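Local coordinates for YycN protein (Bacillus subtilis, PDB 1ON0) that probably works as an acyltransferase of the GNAT family, most likely transferring acetyl groups, at residues His59-Ser64 with Leu76-Glu81. Numbering follows the deposited sequence.
Sequences HHHLWS and LWIHAE
Trp77 gives its indole N-H to the imidazole of His60, with NE1 2.7 Å from ND1 and an N-H...N angle of 157°. The bond lies nearly in the plane of both rings, so the hydrogen meets His60 at the ring edge, where ND1 acts as the acceptor. The indole swings across to this partner because its CG lies opposite the backbone N (chi1 164°). One face of the indole carries Leu62, whose CG stands 3.8 Å from the centroid of the five-membered ring, 23° off its normal, a CH-pi contact. Over one face of His60 sits ND1 of His79.

Between the strands, the backbone groups of the hydrogen-bonded pairs satisfy one another, in the antiparallel register expected of a hairpin. His61 and Ile78 exchange two bonds, N to O 2.9 Å and O to N 3.0 Å, and Trp63 and Leu76 form the next hydrogen-bonded pair. A further bond, from Ala80 N to His59 O at 3.2 Å, continues the pairing past the strand ends. Leu62 bonds instead to Met8, while Trp77 and His79 bond to Asp93 and Phe90 of strand 88-96. On the other face of the sheet, Trp63 CE3 touches Leu76 CD1 (3.4 Å), and Ile78 CD1 comes to the Trp63 ring edge at CH2 (3.6 Å).

Strands 60-66 and 72-79 form neighbouring interior strands, second and third across the GNAT sheet; helix 10-31 packs on the Leu62 and Trp77 face through Phe13 and Tyr16. A leucine in place of Trp77 would probably leave His60 ND1 without its donor and the imidazole freer to turn, while Leu62 lost its aromatic platform. The in-plane bond thus implies that His60 is likely to be neutral here, with its remaining ring proton on NE2.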
loop_
_atom_site.group_PDB
_atom_site.type_symbol
_atom_site.label_atom_id
_atom_site.label_comp_id
_atom_site.label_asym_id
_atom_site.label_seq_id
_atom_site.Cartn_x
_atom_site.Cartn_y
_atom_site.Cartn_z
ATOM N N HIS B 59 -8.134 29.828 -14.513
ATOM C CA HIS B 59 -8.452 29.403 -13.156
ATOM C C HIS B 59 -8.522 27.888 -12.959
ATOM O O HIS B 59 -8.551 27.388 -11.825
ATOM C CB HIS B 59 -9.755 30.051 -12.691
ATOM C CG HIS B 59 -9.715 31.542 -12.703
ATOM N ND1 HIS B 59 -8.598 32.259 -12.335
ATOM C CD2 HIS B 59 -10.654 32.457 -13.044
ATOM C CE1 HIS B 59 -8.847 33.550 -12.451
ATOM N NE2 HIS B 59 -10.090 33.695 -12.880
ATOM N N HIS B 60 -8.567 27.157 -14.063
ATOM C CA HIS B 60 -8.607 25.709 -13.991
ATOM C C HIS B 60 -7.195 25.186 -13.978
ATOM O O HIS B 60 -6.317 25.715 -14.653
ATOM C CB HIS B 60 -9.359 25.136 -15.187
ATOM C CG HIS B 60 -10.844 25.188 -15.032
ATOM N ND1 HIS B 60 -11.561 24.179 -14.432
ATOM C CD2 HIS B 60 -11.734 26.162 -15.338
ATOM C CE1 HIS B 60 -12.835 24.531 -14.367
ATOM N NE2 HIS B 60 -12.965 25.726 -14.908
ATOM N N HIS B 61 -6.973 24.149 -13.193
ATOM C CA HIS B 61 -5.655 23.573 -13.116
ATOM C C HIS B 61 -5.792 22.064 -13.187
ATOM O O HIS B 61 -6.272 21.418 -12.251
ATOM C CB HIS B 61 -4.967 23.975 -11.815
ATOM C CG HIS B 61 -4.935 25.455 -11.571
ATOM N ND1 HIS B 61 -5.973 26.137 -10.966
ATOM C CD2 HIS B 61 -3.968 26.375 -11.793
ATOM C CE1 HIS B 61 -5.642 27.405 -10.820
ATOM N NE2 HIS B 61 -4.427 27.580 -11.313
ATOM N N LEU B 62 -5.404 21.503 -14.321
ATOM C CA LEU B 62 -5.470 20.064 -14.492
ATOM C C LEU B 62 -4.029 19.580 -14.425
ATOM O O LEU B 62 -3.154 20.083 -15.135
ATOM C CB LEU B 62 -6.145 19.705 -15.829
ATOM C CG LEU B 62 -7.650 20.033 -15.936
ATOM C CD1 LEU B 62 -7.839 21.528 -16.199
ATOM C CD2 LEU B 62 -8.285 19.227 -17.059
ATOM N N TRP B 63 -3.795 18.631 -13.529
ATOM C CA TRP B 63 -2.469 18.058 -13.284
ATOM C C TRP B 63 -2.451 16.552 -13.497
ATOM O O TRP B 63 -3.455 15.869 -13.284
ATOM C CB TRP B 63 -2.049 18.301 -11.825
ATOM C CG TRP B 63 -1.783 19.732 -11.431
ATOM C CD1 TRP B 63 -0.752 20.516 -11.852
ATOM C CD2 TRP B 63 -2.539 20.525 -10.508
ATOM N NE1 TRP B 63 -0.813 21.746 -11.247
ATOM C CE2 TRP B 63 -1.899 21.781 -10.415
ATOM C CE3 TRP B 63 -3.696 20.296 -9.743
ATOM C CZ2 TRP B 63 -2.374 22.807 -9.596
ATOM C CZ3 TRP B 63 -4.169 21.319 -8.925
ATOM C CH2 TRP B 63 -3.505 22.558 -8.858
ATOM N N SER B 64 -1.304 16.031 -13.906
ATOM C CA SER B 64 -1.145 14.593 -14.069
ATOM C C SER B 64 -0.379 14.216 -12.815
ATOM O O SER B 64 0.647 14.834 -12.520
ATOM C CB SER B 64 -0.281 14.271 -15.275
ATOM O OG SER B 64 1.009 14.797 -15.078
ATOM N N LEU B 76 -5.681 15.100 -11.595
ATOM C CA LEU B 76 -6.233 15.970 -10.566
ATOM C C LEU B 76 -6.637 17.252 -11.274
ATOM O O LEU B 76 -5.826 17.870 -11.948
ATOM C CB LEU B 76 -5.168 16.279 -9.521
ATOM C CG LEU B 76 -5.595 16.711 -8.118
ATOM C CD1 LEU B 76 -4.608 17.760 -7.638
ATOM C CD2 LEU B 76 -7.019 17.255 -8.094
ATOM N N TRP B 77 -7.890 17.643 -11.132
ATOM C CA TRP B 77 -8.362 18.854 -11.767
ATOM C C TRP B 77 -9.111 19.703 -10.764
ATOM O O TRP B 77 -10.136 19.283 -10.242
ATOM C CB TRP B 77 -9.257 18.494 -12.966
ATOM C CG TRP B 77 -10.111 19.610 -13.496
ATOM C CD1 TRP B 77 -9.952 20.946 -13.270
ATOM C CD2 TRP B 77 -11.242 19.483 -14.358
ATOM N NE1 TRP B 77 -10.908 21.657 -13.931
ATOM C CE2 TRP B 77 -11.721 20.789 -14.613
ATOM C CE3 TRP B 77 -11.901 18.393 -14.953
ATOM C CZ2 TRP B 77 -12.837 21.039 -15.430
ATOM C CZ3 TRP B 77 -13.007 18.642 -15.769
ATOM C CH2 TRP B 77 -13.461 19.956 -15.999
ATOM N N ILE B 78 -8.587 20.891 -10.472
ATOM C CA ILE B 78 -9.265 21.776 -9.535
ATOM C C ILE B 78 -9.546 23.127 -10.162
ATOM O O ILE B 78 -8.890 23.539 -11.121
ATOM C CB ILE B 78 -8.460 22.015 -8.232
ATOM C CG1 ILE B 78 -7.313 22.982 -8.482
ATOM C CG2 ILE B 78 -7.945 20.694 -7.694
ATOM C CD1 ILE B 78 -6.560 23.361 -7.220
ATOM N N HIS B 79 -10.532 23.809 -9.605
ATOM C CA HIS B 79 -10.929 25.131 -10.067
ATOM C C HIS B 79 -10.791 26.091 -8.907
ATOM O O HIS B 79 -11.193 25.769 -7.792
ATOM C CB HIS B 79 -12.384 25.117 -10.505
ATOM C CG HIS B 79 -12.942 26.474 -10.804
ATOM N ND1 HIS B 79 -12.465 27.264 -11.825
ATOM C CD2 HIS B 79 -13.964 27.159 -10.238
ATOM C CE1 HIS B 79 -13.175 28.378 -11.882
ATOM N NE2 HIS B 79 -14.089 28.338 -10.932
ATOM N N ALA B 80 -10.237 27.268 -9.165
ATOM C CA ALA B 80 -10.075 28.276 -8.124
ATOM C C ALA B 80 -10.851 29.543 -8.474
ATOM O O ALA B 80 -10.259 30.523 -8.906
ATOM C CB ALA B 80 -8.592 28.608 -7.949
ATOM N N GLU B 81 -12.168 29.528 -8.285
ATOM C CA GLU B 81 -13.012 30.686 -8.611
ATOM C C GLU B 81 -12.361 32.046 -8.362
ATOM O O GLU B 81 -11.443 32.176 -7.546
ATOM C CB GLU B 81 -14.342 30.614 -7.850
ATOM C CG GLU B 81 -15.467 29.944 -8.627
ATOM C CD GLU B 81 -16.150 28.834 -7.843
ATOM O OE1 GLU B 81 -17.188 28.329 -8.313
ATOM O OE2 GLU B 81 -15.647 28.463 -6.762
#